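Local coordinates for protein SusD homolog (Bacteroides thetaiotaomicron VPI-5482, PDB 3IHV) that probably binds glycans at the outer membrane and helps to capture carbohydrate for uptake, as SusD proteins do, at residues A122-F127 / Y163-D168; G200-V205 / A224-I229; S218-A223 / L408-H413; I229-G234 / L395-V400. One frame throughout, in Å; residues are numbered along the deposited sequence. Where two conformers were deposited one is given.

Contact 1 (A122-F127 / Y163-D168). With EDO (1,2-ethanediol), chain H.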
loop_
_atom_site.group_PDB
_atom_site.type_symbol
_atom_site.label_atom_id
_atom_site.label_comp_id
_atom_site.label_asym_id
_atom_site.label_seq_id
_atom_site.Cartn_x
_atom_site.Cartn_y
_atom_site.Cartn_z
ATOM N N ALA A 122 -3.341 14.842 -8.315
ATOM C CA ALA A 122 -2.548 13.903 -7.511
ATOM C C ALA A 122 -3.254 12.543 -7.456
ATOM O O ALA A 122 -2.619 11.508 -7.615
ATOM C CB ALA A 122 -2.277 14.454 -6.095
ATOM N N LEU A 123 -4.566 12.552 -7.257
ATOM C CA LEU A 123 -5.354 11.319 -7.230
ATOM C C LEU A 123 -5.263 10.623 -8.585
ATOM O O LEU A 123 -5.043 9.408 -8.658
ATOM C CB LEU A 123 -6.785 11.626 -6.865
ATOM C CG LEU A 123 -7.065 11.855 -5.361
ATOM C CD1 LEU A 123 -8.379 12.588 -5.167
ATOM C CD2 LEU A 123 -6.989 10.543 -4.547
ATOM N N ARG A 124 -5.441 11.386 -9.659
ATOM C CA ARG A 124 -5.342 10.819 -11.003
ATOM C C ARG A 124 -3.957 10.171 -11.253
ATOM O O ARG A 124 -3.846 9.049 -11.776
ATOM C CB ARG A 124 -5.672 11.873 -12.046
ATOM C CG ARG A 124 -5.704 11.307 -13.460
ATOM C CD ARG A 124 -6.276 12.293 -14.475
ATOM N NE ARG A 124 -5.406 13.443 -14.642
ATOM C CZ ARG A 124 -5.691 14.508 -15.370
ATOM N NH1 ARG A 124 -6.853 14.607 -16.003
ATOM N NH2 ARG A 124 -4.819 15.496 -15.474
ATOM N N GLY A 125 -2.911 10.830 -10.777
ATOM C CA GLY A 125 -1.543 10.282 -10.859
ATOM C C GLY A 125 -1.421 8.977 -10.072
ATOM O O GLY A 125 -0.822 8.006 -10.550
HETATM N N MSE A 126 -2.019 8.959 -8.878
HETATM C CA MSE A 126 -2.027 7.782 -8.015
HETATM C C MSE A 126 -2.770 6.622 -8.724
HETATM O O MSE A 126 -2.288 5.484 -8.723
HETATM C CB MSE A 126 -2.679 8.124 -6.668
HETATM C CG MSE A 126 -2.629 6.996 -5.678
HETATM SE SE MSE A 126 -3.308 7.709 -3.988
HETATM C CE MSE A 126 -3.874 6.077 -3.072
ATOM N N PHE A 127 -3.924 6.915 -9.335
ATOM C CA PHE A 127 -4.708 5.875 -10.026
ATOM C C PHE A 127 -3.934 5.331 -11.231
ATOM O O PHE A 127 -3.820 4.108 -11.412
ATOM C CB PHE A 127 -6.063 6.385 -10.499
ATOM C CG PHE A 127 -6.946 6.925 -9.402
ATOM C CD1 PHE A 127 -6.889 6.442 -8.099
ATOM C CD2 PHE A 127 -7.831 7.939 -9.681
ATOM C CE1 PHE A 127 -7.733 6.954 -7.112
ATOM C CE2 PHE A 127 -8.643 8.435 -8.709
ATOM C CZ PHE A 127 -8.595 7.960 -7.440
ATOM N N TYR A 163 3.832 7.037 -17.487
ATOM C CA TYR A 163 4.666 7.630 -16.447
ATOM C C TYR A 163 4.799 9.139 -16.636
ATOM O O TYR A 163 4.751 9.906 -15.679
ATOM C CB TYR A 163 6.049 6.951 -16.295
ATOM C CG TYR A 163 6.032 5.760 -15.339
ATOM C CD1 TYR A 163 5.892 5.968 -13.963
ATOM C CD2 TYR A 163 6.122 4.437 -15.785
ATOM C CE1 TYR A 163 5.850 4.932 -13.088
ATOM C CE2 TYR A 163 6.130 3.393 -14.905
ATOM C CZ TYR A 163 5.986 3.629 -13.543
ATOM O OH TYR A 163 5.911 2.627 -12.613
ATOM N N GLU A 164 5.009 9.580 -17.857
ATOM C CA GLU A 164 5.090 11.006 -18.106
ATOM C C GLU A 164 3.793 11.738 -17.719
ATOM O O GLU A 164 3.832 12.850 -17.186
ATOM C CB GLU A 164 5.468 11.181 -19.572
ATOM C CG GLU A 164 5.544 12.576 -20.038
ATOM C CD GLU A 164 6.071 12.647 -21.457
ATOM O OE1 GLU A 164 5.802 13.664 -22.140
ATOM O OE2 GLU A 164 6.720 11.657 -21.881
ATOM N N TYR A 165 2.655 11.107 -17.974
ATOM C CA TYR A 165 1.357 11.675 -17.618
ATOM C C TYR A 165 1.218 11.757 -16.089
ATOM O O TYR A 165 0.838 12.797 -15.555
ATOM C CB TYR A 165 0.272 10.815 -18.231
ATOM C CG TYR A 165 -1.092 11.420 -18.178
ATOM C CD1 TYR A 165 -1.525 12.295 -19.163
ATOM C CD2 TYR A 165 -1.945 11.125 -17.158
ATOM C CE1 TYR A 165 -2.793 12.865 -19.097
ATOM C CE2 TYR A 165 -3.204 11.665 -17.098
ATOM C CZ TYR A 165 -3.627 12.514 -18.065
ATOM O OH TYR A 165 -4.898 13.025 -17.974
ATOM N N ILE A 166 1.585 10.683 -15.382
ATOM C CA ILE A 166 1.564 10.691 -13.908
ATOM C C ILE A 166 2.487 11.818 -13.368
ATOM O O ILE A 166 2.123 12.568 -12.487
ATOM C CB ILE A 166 2.067 9.348 -13.360
ATOM C CG1 ILE A 166 1.091 8.241 -13.759
ATOM C CG2 ILE A 166 2.295 9.410 -11.820
ATOM C CD1 ILE A 166 1.685 6.854 -13.643
ATOM N N GLU A 167 3.656 11.933 -13.974
ATOM C CA GLU A 167 4.671 12.891 -13.571
ATOM C C GLU A 167 4.161 14.298 -13.704
ATOM O O GLU A 167 4.330 15.109 -12.775
ATOM C CB GLU A 167 5.900 12.717 -14.426
ATOM C CG GLU A 167 6.972 13.744 -14.140
ATOM C CD GLU A 167 8.186 13.651 -15.102
ATOM O OE1 GLU A 167 8.038 13.333 -16.302
ATOM O OE2 GLU A 167 9.294 13.954 -14.650
ATOM N N ASP A 168 3.511 14.600 -14.819
ATOM C CA ASP A 168 2.955 15.946 -15.006
ATOM C C ASP A 168 1.910 16.235 -13.932
ATOM O O ASP A 168 1.845 17.356 -13.374
ATOM C CB ASP A 168 2.341 16.094 -16.396
ATOM C CG ASP A 168 3.390 16.189 -17.480
ATOM O OD1 ASP A 168 4.551 16.485 -17.141
ATOM O OD2 ASP A 168 3.052 15.954 -18.656
HETATM C C1 EDO H . 12.951 15.165 -14.655
HETATM O O1 EDO H . 13.663 15.230 -15.897
HETATM C C2 EDO H . 12.688 13.703 -14.407
HETATM O O2 EDO H . 11.692 13.305 -15.330
#
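Arg124 and Tyr165 meet with the phenol oxygen standing over the middle of the guanidinium plane, Tyr165 OH being 3.1 Å from Arg124 CZ. The side chains cross at about a right angle, and the two flat groups are inclined by 52°. Because the oxygen lies above the group and not in line with its N-H bonds, the angle is too poor for a hydrogen bond, and the hydroxyl simply covers one face of the guanidinium. Beside it the backbones come very close: the CA atoms of Gly125 and Ile166 are only 4.4 Å apart. Gly125 has no side chain to hold the helices off, and Ile166 rests its CG2 branch 3.6 Å from Gly125 O.

A second shell positions the first. The Arg124 chain, otherwise extended, bends at its third torsion (chi3 67°), which turns the guanidinium across the Tyr165 hydroxyl; there NH2 forms a salt bridge with Asp169 and NH1 bonds to Asn92 OD1, and these partners probably fix its rotation. Tyr128 meets the Tyr165 ring edge-to-face. Farther round helix 159-176, Glu167 OE2 accepts a 2.6 Å hydrogen bond from O2 of 1,2-ethanediol, probably a crystallisation additive, and also pairs with Tyr206 OH. Close packing of helices 107-135 and 159-176 at a glycine suits the TPR-like helical scaffold of SusD proteins, in which successive helices stack side by side.

Contact 2 (G200-V205 / A224-I229)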
loop_
_atom_site.group_PDB
_atom_site.type_symbol
_atom_site.label_atom_id
_atom_site.label_comp_id
_atom_site.label_asym_id
_atom_site.label_seq_id
_atom_site.Cartn_x
_atom_site.Cartn_y
_atom_site.Cartn_z
ATOM N N GLY A 200 6.331 12.837 -1.941
ATOM C CA GLY A 200 6.608 11.434 -1.572
ATOM C C GLY A 200 6.184 10.441 -2.640
ATOM O O GLY A 200 6.944 9.512 -3.023
ATOM N N LEU A 201 4.961 10.629 -3.150
ATOM C CA LEU A 201 4.466 9.729 -4.171
ATOM C C LEU A 201 5.282 9.861 -5.458
ATOM O O LEU A 201 5.595 8.854 -6.080
ATOM C CB LEU A 201 2.970 9.952 -4.426
ATOM C CG LEU A 201 2.356 9.017 -5.481
ATOM C CD1 LEU A 201 2.503 7.576 -5.074
ATOM C CD2 LEU A 201 0.892 9.379 -5.688
ATOM N N LEU A 202 5.637 11.079 -5.837
ATOM C CA LEU A 202 6.448 11.295 -7.042
ATOM C C LEU A 202 7.810 10.597 -6.902
ATOM O O LEU A 202 8.319 10.041 -7.866
ATOM C CB LEU A 202 6.592 12.776 -7.350
ATOM C CG LEU A 202 7.348 13.098 -8.631
ATOM C CD1 LEU A 202 6.756 12.338 -9.833
ATOM C CD2 LEU A 202 7.421 14.629 -8.881
ATOM N N THR A 203 8.376 10.605 -5.703
ATOM C CA THR A 203 9.624 9.878 -5.442
ATOM C C THR A 203 9.432 8.395 -5.754
ATOM O O THR A 203 10.260 7.784 -6.423
ATOM C CB THR A 203 10.046 10.042 -3.956
ATOM O OG1 THR A 203 10.219 11.420 -3.659
ATOM C CG2 THR A 203 11.314 9.250 -3.600
ATOM N N LYS A 204 8.346 7.815 -5.251
ATOM C CA LYS A 204 8.076 6.382 -5.487
ATOM C C LYS A 204 7.826 6.070 -6.969
ATOM O O LYS A 204 8.239 5.051 -7.470
ATOM C CB LYS A 204 6.968 5.849 -4.600
ATOM C CG LYS A 204 6.653 4.346 -4.787
ATOM C CD LYS A 204 5.662 3.827 -3.762
ATOM C CE LYS A 204 6.347 3.562 -2.440
ATOM N NZ LYS A 204 5.492 2.831 -1.486
ATOM N N VAL A 205 7.127 6.969 -7.641
ATOM C CA VAL A 205 6.892 6.850 -9.092
ATOM C C VAL A 205 8.183 6.861 -9.837
ATOM O O VAL A 205 8.421 5.995 -10.675
ATOM C CB VAL A 205 5.954 8.004 -9.557
ATOM C CG1 VAL A 205 5.959 8.187 -11.106
ATOM C CG2 VAL A 205 4.544 7.820 -8.967
ATOM N N ALA A 224 15.705 10.770 -6.212
ATOM C CA ALA A 224 16.555 11.324 -5.160
ATOM C C ALA A 224 16.360 12.844 -5.018
ATOM O O ALA A 224 16.302 13.342 -3.913
ATOM C CB ALA A 224 18.039 11.008 -5.435
ATOM N N LYS A 225 16.317 13.568 -6.142
ATOM C CA LYS A 225 16.132 15.028 -6.089
ATOM C C LYS A 225 14.767 15.424 -5.514
ATOM O O LYS A 225 14.649 16.407 -4.775
ATOM C CB LYS A 225 16.365 15.641 -7.448
ATOM C CG LYS A 225 17.846 15.590 -7.803
ATOM C CD LYS A 225 18.182 16.273 -9.108
ATOM C CE LYS A 225 19.691 16.360 -9.262
ATOM N NZ LYS A 225 20.055 17.079 -10.494
ATOM N N THR A 226 13.746 14.674 -5.878
ATOM C CA THR A 226 12.404 14.905 -5.372
ATOM C C THR A 226 12.363 14.648 -3.867
ATOM O O THR A 226 11.870 15.471 -3.091
ATOM C CB THR A 226 11.406 14.023 -6.106
ATOM O OG1 THR A 226 11.513 14.296 -7.499
ATOM C CG2 THR A 226 9.971 14.331 -5.645
ATOM N N ALA A 227 12.865 13.487 -3.438
ATOM C CA ALA A 227 12.881 13.176 -1.989
ATOM C C ALA A 227 13.682 14.217 -1.208
ATOM O O ALA A 227 13.294 14.589 -0.103
ATOM C CB ALA A 227 13.446 11.796 -1.721
ATOM N N ARG A 228 14.805 14.670 -1.759
ATOM C CA ARG A 228 15.621 15.705 -1.107
ATOM C C ARG A 228 14.789 16.943 -0.730
ATOM O O ARG A 228 14.940 17.499 0.359
ATOM C CB ARG A 228 16.778 16.121 -2.032
ATOM C CG ARG A 228 17.748 17.152 -1.467
ATOM C CD ARG A 228 18.714 17.655 -2.569
ATOM N NE ARG A 228 19.716 16.662 -2.954
ATOM C CZ ARG A 228 20.372 16.643 -4.111
ATOM N NH1 ARG A 228 20.104 17.520 -5.067
ATOM N NH2 ARG A 228 21.265 15.690 -4.332
ATOM N N ILE A 229 13.927 17.394 -1.647
ATOM C CA ILE A 229 13.107 18.588 -1.404
ATOM C C ILE A 229 12.257 18.321 -0.167
ATOM O O ILE A 229 12.204 19.151 0.774
ATOM C CB ILE A 229 12.168 18.876 -2.643
ATOM C CG1 ILE A 229 13.029 19.347 -3.831
ATOM C CG2 ILE A 229 11.088 19.926 -2.312
ATOM C CD1 ILE A 229 12.313 19.327 -5.160
#
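Thr203 and Thr226 are the residues whose CA atoms come nearest, 5.7 Å apart, in two helices that run almost antiparallel. The segment axes pass within 8.4 Å at 163° between their directions, and the chain turns from helix 195-210 into helix 219-232 with no other helix between them. This is an antiparallel helical hairpin, consistent with the TPR-like character of the family. Small side chains make the interface. Those of Thr203 and Thr226 slide past each other in opposite directions, bringing Thr226 CG2 to 3.5 Å from Thr203 OG1. Thr226 holds its methyl anti to the backbone N, its hydroxyl lying beside that N (chi1 -57°), and the methyl also reaches the flank of Leu202, whose chain crosses it at about a right angle, with Leu202 CB 4.1 Å from Thr226 CG2.

Both hydroxyls are satisfied within their own helices: Thr203 bonds to Leu199 O and Thr226 to Ala222 O. Thr203 OG1 still faces the partner helix, 3.4 Å from Ala227 N, but at an angle too poor for a hydrogen bond. Leu202 also touches Leu171 of helix 159-176. The methyl of Thr203 completes the seam, its CG2 lying 3.8 Å from Ala227 CB.

Contact 3 (S218-A223 / L408-H413). With EDO (1,2-ethanediol), chain H.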
loop_
_atom_site.group_PDB
_atom_site.type_symbol
_atom_site.label_atom_id
_atom_site.label_comp_id
_atom_site.label_asym_id
_atom_site.label_seq_id
_atom_site.Cartn_x
_atom_site.Cartn_y
_atom_site.Cartn_z
ATOM N N SER A 218 17.738 6.961 -15.593
ATOM C CA SER A 218 17.841 8.399 -15.318
ATOM C C SER A 218 16.893 8.834 -14.213
ATOM O O SER A 218 17.095 9.884 -13.584
ATOM C CB SER A 218 17.553 9.240 -16.591
ATOM O OG SER A 218 16.181 9.219 -16.978
ATOM N N LYS A 219 15.871 8.030 -13.945
ATOM C CA LYS A 219 14.885 8.408 -12.939
ATOM C C LYS A 219 15.336 8.216 -11.495
ATOM O O LYS A 219 14.660 8.702 -10.568
ATOM C CB LYS A 219 13.540 7.734 -13.230
ATOM C CG LYS A 219 12.944 8.062 -14.625
ATOM C CD LYS A 219 12.879 9.543 -14.945
ATOM C CE LYS A 219 12.405 9.794 -16.407
ATOM N NZ LYS A 219 12.465 11.177 -16.912
ATOM N N TRP A 220 16.441 7.502 -11.264
ATOM C CA TRP A 220 16.945 7.391 -9.901
ATOM C C TRP A 220 17.336 8.774 -9.382
ATOM O O TRP A 220 17.029 9.158 -8.236
ATOM C CB TRP A 220 18.131 6.453 -9.827
ATOM C CG TRP A 220 17.826 4.973 -10.018
ATOM C CD1 TRP A 220 18.304 4.177 -11.006
ATOM C CD2 TRP A 220 17.049 4.137 -9.177
ATOM N NE1 TRP A 220 17.869 2.907 -10.841
ATOM C CE2 TRP A 220 17.079 2.854 -9.728
ATOM C CE3 TRP A 220 16.309 4.350 -8.030
ATOM C CZ2 TRP A 220 16.427 1.788 -9.161
ATOM C CZ3 TRP A 220 15.627 3.282 -7.471
ATOM C CH2 TRP A 220 15.687 2.021 -8.034
ATOM N N GLU A 221 18.027 9.521 -10.215
ATOM C CA GLU A 221 18.383 10.880 -9.880
ATOM C C GLU A 221 17.131 11.719 -9.620
ATOM O O GLU A 221 17.106 12.494 -8.690
ATOM C CB GLU A 221 19.204 11.494 -11.011
ATOM C CG GLU A 221 19.478 12.973 -10.834
ATOM C CD GLU A 221 20.325 13.545 -11.921
ATOM O OE1 GLU A 221 20.739 12.801 -12.847
ATOM O OE2 GLU A 221 20.585 14.752 -11.824
ATOM N N ALA A 222 16.075 11.524 -10.423
ATOM C CA ALA A 222 14.834 12.288 -10.234
ATOM C C ALA A 222 14.194 11.921 -8.900
ATOM O O ALA A 222 13.702 12.783 -8.159
ATOM C CB ALA A 222 13.859 12.054 -11.408
ATOM N N ALA A 223 14.180 10.623 -8.574
ATOM C CA ALA A 223 13.615 10.170 -7.295
ATOM C C ALA A 223 14.391 10.827 -6.131
ATOM O O ALA A 223 13.807 11.352 -5.166
ATOM C CB ALA A 223 13.716 8.627 -7.198
ATOM N N LEU A 408 19.502 7.462 -3.974
ATOM C CA LEU A 408 20.839 8.040 -3.921
ATOM C C LEU A 408 21.906 6.994 -4.233
ATOM O O LEU A 408 22.841 7.240 -4.993
ATOM C CB LEU A 408 21.123 8.640 -2.543
ATOM C CG LEU A 408 20.454 9.995 -2.244
ATOM C CD1 LEU A 408 20.564 10.308 -0.754
ATOM C CD2 LEU A 408 21.154 11.059 -3.090
ATOM N N ASN A 409 21.769 5.815 -3.632
ATOM C CA ASN A 409 22.765 4.750 -3.819
ATOM C C ASN A 409 22.761 4.287 -5.257
ATOM O O ASN A 409 23.816 4.037 -5.820
ATOM C CB ASN A 409 22.456 3.598 -2.865
ATOM C CG ASN A 409 23.429 2.466 -2.976
ATOM O OD1 ASN A 409 24.632 2.655 -2.837
ATOM N ND2 ASN A 409 22.905 1.256 -3.158
ATOM N N GLU A 410 21.580 4.211 -5.870
ATOM C CA GLU A 410 21.505 3.785 -7.260
ATOM C C GLU A 410 22.116 4.833 -8.188
ATOM O O GLU A 410 22.923 4.527 -9.085
ATOM C CB GLU A 410 20.055 3.538 -7.676
ATOM C CG GLU A 410 19.346 2.423 -6.962
ATOM C CD GLU A 410 19.927 1.021 -7.207
ATOM O OE1 GLU A 410 20.649 0.805 -8.230
ATOM O OE2 GLU A 410 19.629 0.150 -6.348
ATOM N N TRP A 411 21.751 6.096 -7.972
ATOM C CA TRP A 411 22.281 7.176 -8.822
ATOM C C TRP A 411 23.794 7.407 -8.697
ATOM O O TRP A 411 24.522 7.486 -9.720
ATOM C CB TRP A 411 21.487 8.439 -8.521
ATOM C CG TRP A 411 22.000 9.675 -9.028
ATOM C CD1 TRP A 411 22.622 9.899 -10.222
ATOM C CD2 TRP A 411 21.857 10.955 -8.402
ATOM N NE1 TRP A 411 22.932 11.220 -10.338
ATOM C CE2 TRP A 411 22.457 11.895 -9.245
ATOM C CE3 TRP A 411 21.266 11.386 -7.210
ATOM C CZ2 TRP A 411 22.522 13.259 -8.928
ATOM C CZ3 TRP A 411 21.327 12.726 -6.880
ATOM C CH2 TRP A 411 21.938 13.657 -7.753
ATOM N N LYS A 412 24.264 7.477 -7.454
ATOM C CA LYS A 412 25.668 7.730 -7.170
ATOM C C LYS A 412 26.533 6.484 -7.153
ATOM O O LYS A 412 27.744 6.613 -7.020
ATOM C CB LYS A 412 25.801 8.368 -5.793
ATOM C CG LYS A 412 24.883 9.556 -5.489
ATOM C CD LYS A 412 25.288 10.768 -6.161
ATOM C CE LYS A 412 24.613 11.977 -5.497
ATOM N NZ LYS A 412 25.035 13.231 -6.173
ATOM N N HIS A 413 25.928 5.304 -7.282
ATOM C CA HIS A 413 26.652 4.033 -7.237
ATOM C C HIS A 413 27.422 3.873 -5.933
ATOM O O HIS A 413 28.602 3.598 -5.919
ATOM C CB HIS A 413 27.591 3.936 -8.446
ATOM C CG HIS A 413 26.866 4.108 -9.739
ATOM N ND1 HIS A 413 25.918 3.207 -10.175
ATOM C CD2 HIS A 413 26.933 5.075 -10.680
ATOM C CE1 HIS A 413 25.430 3.617 -11.332
ATOM N NE2 HIS A 413 26.034 4.744 -11.662
HETATM C C1 EDO H . 12.951 15.165 -14.655
HETATM O O1 EDO H . 13.663 15.230 -15.897
HETATM C C2 EDO H . 12.688 13.703 -14.407
HETATM O O2 EDO H . 11.692 13.305 -15.330
#
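Two CH-pi contacts carry this interface, each between a glutamate of one helix and a tryptophan of the other. Glu410 CG sits nearly straight above the six-membered ring of Trp220, 3.5 Å from its centroid, while Glu410 CB lies over the CG-CD2 bond of the five-membered ring, 3.4 Å from Trp220 CD2. In the reciprocal pair, Glu221 CB stands 3.6 Å from the centroid of the five-membered ring of Trp411 and Glu221 CG 3.5 Å from Trp411 CE2. The extended Glu221 chain lies flat along this indole, its carboxylate stacked only 6° from the ring plane. Glu410 has CG anti to the carbonyl carbon (chi1 -64°), which sets it over Trp220, and a bend at the second torsion then turns the carboxylate. A phenylalanine in place of Trp220 would probably leave part of the Glu410 methylene pair without an aromatic surface beneath it.

Apolar packing fills the centre, with Trp220 CB and Trp411 CB 4.1 Å apart. On the opposite face of Trp411, Lys412 CE lies near the rim.

The charged ends find their partners beyond the contact: Glu410 forms a salt bridge with Arg452 and Glu221 with Lys225, which would probably help hold each chain over its ring. Lys219 turns to another side, where NZ gives a 2.8 Å hydrogen bond to O2 of 1,2-ethanediol and makes a cation-pi contact with Trp209.

The axes of segments 219-223 and 408-412 come within 8.2 Å, with 139° between their directions, so this is oblique antiparallel helix packing. It ties together helices far apart in sequence within the largely helical SusD fold.

Contact 4 (I229-G234 / L395-V400)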
loop_
_atom_site.group_PDB
_atom_site.type_symbol
_atom_site.label_atom_id
_atom_site.label_comp_id
_atom_site.label_asym_id
_atom_site.label_seq_id
_atom_site.Cartn_x
_atom_site.Cartn_y
_atom_site.Cartn_z
ATOM N N ILE A 229 13.927 17.394 -1.647
ATOM C CA ILE A 229 13.107 18.588 -1.404
ATOM C C ILE A 229 12.257 18.321 -0.167
ATOM O O ILE A 229 12.204 19.151 0.774
ATOM C CB ILE A 229 12.168 18.876 -2.643
ATOM C CG1 ILE A 229 13.029 19.347 -3.831
ATOM C CG2 ILE A 229 11.088 19.926 -2.312
ATOM C CD1 ILE A 229 12.313 19.327 -5.160
ATOM N N LEU A 230 11.643 17.142 -0.148
ATOM C CA LEU A 230 10.769 16.772 0.982
ATOM C C LEU A 230 11.549 16.639 2.303
ATOM O O LEU A 230 11.136 17.182 3.343
ATOM C CB LEU A 230 10.012 15.508 0.671
ATOM C CG LEU A 230 9.158 14.925 1.809
ATOM C CD1 LEU A 230 8.199 15.963 2.377
ATOM C CD2 LEU A 230 8.400 13.639 1.353
ATOM N N VAL A 231 12.678 15.938 2.244
ATOM C CA VAL A 231 13.499 15.702 3.441
ATOM C C VAL A 231 14.060 17.006 3.976
ATOM O O VAL A 231 13.953 17.313 5.184
ATOM C CB VAL A 231 14.571 14.602 3.167
ATOM C CG1 VAL A 231 15.519 14.466 4.406
ATOM C CG2 VAL A 231 13.896 13.284 2.837
ATOM N N GLU A 232 14.568 17.858 3.101
ATOM C CA GLU A 232 15.132 19.133 3.521
ATOM C C GLU A 232 14.115 20.212 3.924
ATOM O O GLU A 232 14.482 21.199 4.550
ATOM C CB GLU A 232 16.107 19.648 2.467
ATOM C CG GLU A 232 17.250 18.657 2.276
ATOM C CD GLU A 232 18.433 19.150 1.446
ATOM O OE1 GLU A 232 18.307 20.166 0.745
ATOM O OE2 GLU A 232 19.502 18.463 1.480
ATOM N N SER A 233 12.830 19.969 3.665
ATOM C CA SER A 233 11.830 20.949 3.992
ATOM C C SER A 233 11.654 21.084 5.495
ATOM O O SER A 233 11.210 22.099 5.956
ATOM C CB SER A 233 10.465 20.560 3.407
ATOM O OG SER A 233 9.881 19.451 4.084
ATOM N N GLY A 234 11.937 20.022 6.233
ATOM C CA GLY A 234 11.714 20.021 7.648
ATOM C C GLY A 234 10.231 19.970 8.003
ATOM O O GLY A 234 9.874 20.168 9.172
ATOM N N LEU A 395 1.229 5.538 1.982
ATOM C CA LEU A 395 2.561 6.135 1.954
ATOM C C LEU A 395 2.869 6.882 3.252
ATOM O O LEU A 395 2.122 7.814 3.649
ATOM C CB LEU A 395 2.707 7.137 0.786
ATOM C CG LEU A 395 4.150 7.627 0.534
ATOM C CD1 LEU A 395 5.048 6.454 0.153
ATOM C CD2 LEU A 395 4.166 8.749 -0.521
ATOM N N ARG A 396 3.932 6.454 3.931
ATOM C CA ARG A 396 4.430 7.061 5.152
ATOM C C ARG A 396 5.789 7.712 4.870
ATOM O O ARG A 396 6.529 7.264 4.012
ATOM C CB ARG A 396 4.657 6.000 6.250
ATOM C CG ARG A 396 3.398 5.320 6.673
ATOM C CD ARG A 396 3.519 4.572 7.977
ATOM N NE ARG A 396 4.185 3.283 7.904
ATOM C CZ ARG A 396 5.440 3.018 8.305
ATOM N NH1 ARG A 396 6.261 3.965 8.780
ATOM N NH2 ARG A 396 5.863 1.767 8.269
ATOM N N TYR A 397 6.162 8.716 5.632
ATOM C CA TYR A 397 7.473 9.336 5.423
ATOM C C TYR A 397 8.632 8.363 5.561
ATOM O O TYR A 397 9.654 8.541 4.890
ATOM C CB TYR A 397 7.614 10.468 6.413
ATOM C CG TYR A 397 8.805 11.362 6.300
ATOM C CD1 TYR A 397 8.908 12.291 5.284
ATOM C CD2 TYR A 397 9.791 11.349 7.269
ATOM C CE1 TYR A 397 9.975 13.158 5.210
ATOM C CE2 TYR A 397 10.855 12.214 7.207
ATOM C CZ TYR A 397 10.936 13.135 6.169
ATOM O OH TYR A 397 11.982 14.006 6.129
ATOM N N ALA A 398 8.516 7.325 6.407
ATOM C CA ALA A 398 9.628 6.364 6.516
ATOM C C ALA A 398 9.942 5.692 5.160
ATOM O O ALA A 398 11.078 5.408 4.847
ATOM C CB ALA A 398 9.331 5.283 7.579
ATOM N N ASP A 399 8.897 5.396 4.407
ATOM C CA ASP A 399 9.003 4.782 3.059
ATOM C C ASP A 399 9.795 5.743 2.182
ATOM O O ASP A 399 10.770 5.358 1.481
ATOM C CB ASP A 399 7.569 4.557 2.558
ATOM C CG ASP A 399 7.459 3.699 1.297
ATOM O OD1 ASP A 399 8.447 3.506 0.568
ATOM O OD2 ASP A 399 6.319 3.238 1.027
ATOM N N VAL A 400 9.453 7.033 2.262
ATOM C CA VAL A 400 10.153 8.024 1.471
ATOM C C VAL A 400 11.623 8.149 1.898
ATOM O O VAL A 400 12.493 8.223 1.033
ATOM C CB VAL A 400 9.472 9.408 1.479
ATOM C CG1 VAL A 400 10.265 10.388 0.586
ATOM C CG2 VAL A 400 7.981 9.308 1.008
HETATM O O HOH W 1 10.530 16.851 6.120
#
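Tyr397 points its ring edge at Leu230, with Leu230 CG close to the ring plane and 3.9 Å from Tyr397 CE1. The two side chains slide past each other in opposite directions. The tyrosine has CG anti to its own amide nitrogen (chi1 -173°), a setting that carries the ring across to helix 219-232 and brings the hydroxyl against Val231, with Tyr397 OH 3.5 Å from Val231 CA. The Val231 side chain crosses that of Tyr397 at about a right angle. Leu230 also meets Val400 nearly perpendicularly, Leu230 CD2 and Val400 CG1 being 3.8 Å apart.

The packing joins the C-terminal part of helix 219-232 to the first turn of helix 397-412, just where strand 392-396 leads into it with Arg396 at the N-cap position; this is a strand-to-helix junction within the SusD fold.

A water links the two sides, donating to Leu230 O at 2.9 Å and hydrogen-bonded to Tyr397 OH at 3.2 Å. A leucine in place of Tyr397 would probably deprive that water of one anchor and open a gap beside Val231. Leu230 O is further gripped by Ser233, whose OG donates at 2.7 Å and whose N bonds at 3.3 Å, both from the same face of the carbonyl plane.

Contacts 1, 2 and 4 are buried, whereas contact 3 is only partly so and lies farthest from the chain centre. Helix 219-232 serves contacts 2, 3 and 4, and helix 397-412 serves both 3 and 4, meeting it at two separate places. Chemistry follows location: small residues and methyl groups in contact 2, close backbones and a tyrosine hydroxyl over a guanidinium face in contact 1, a tyrosine and a water in contact 4, and glutamates laid over indoles in contact 3. Contacts 2 and 4 are joined by the salt bridge from Lys204 to Asp399, contacts 1 and 2 by Tyr163 and Ile166 against Val205, and contacts 2 and 3 by Ala224 against Trp411.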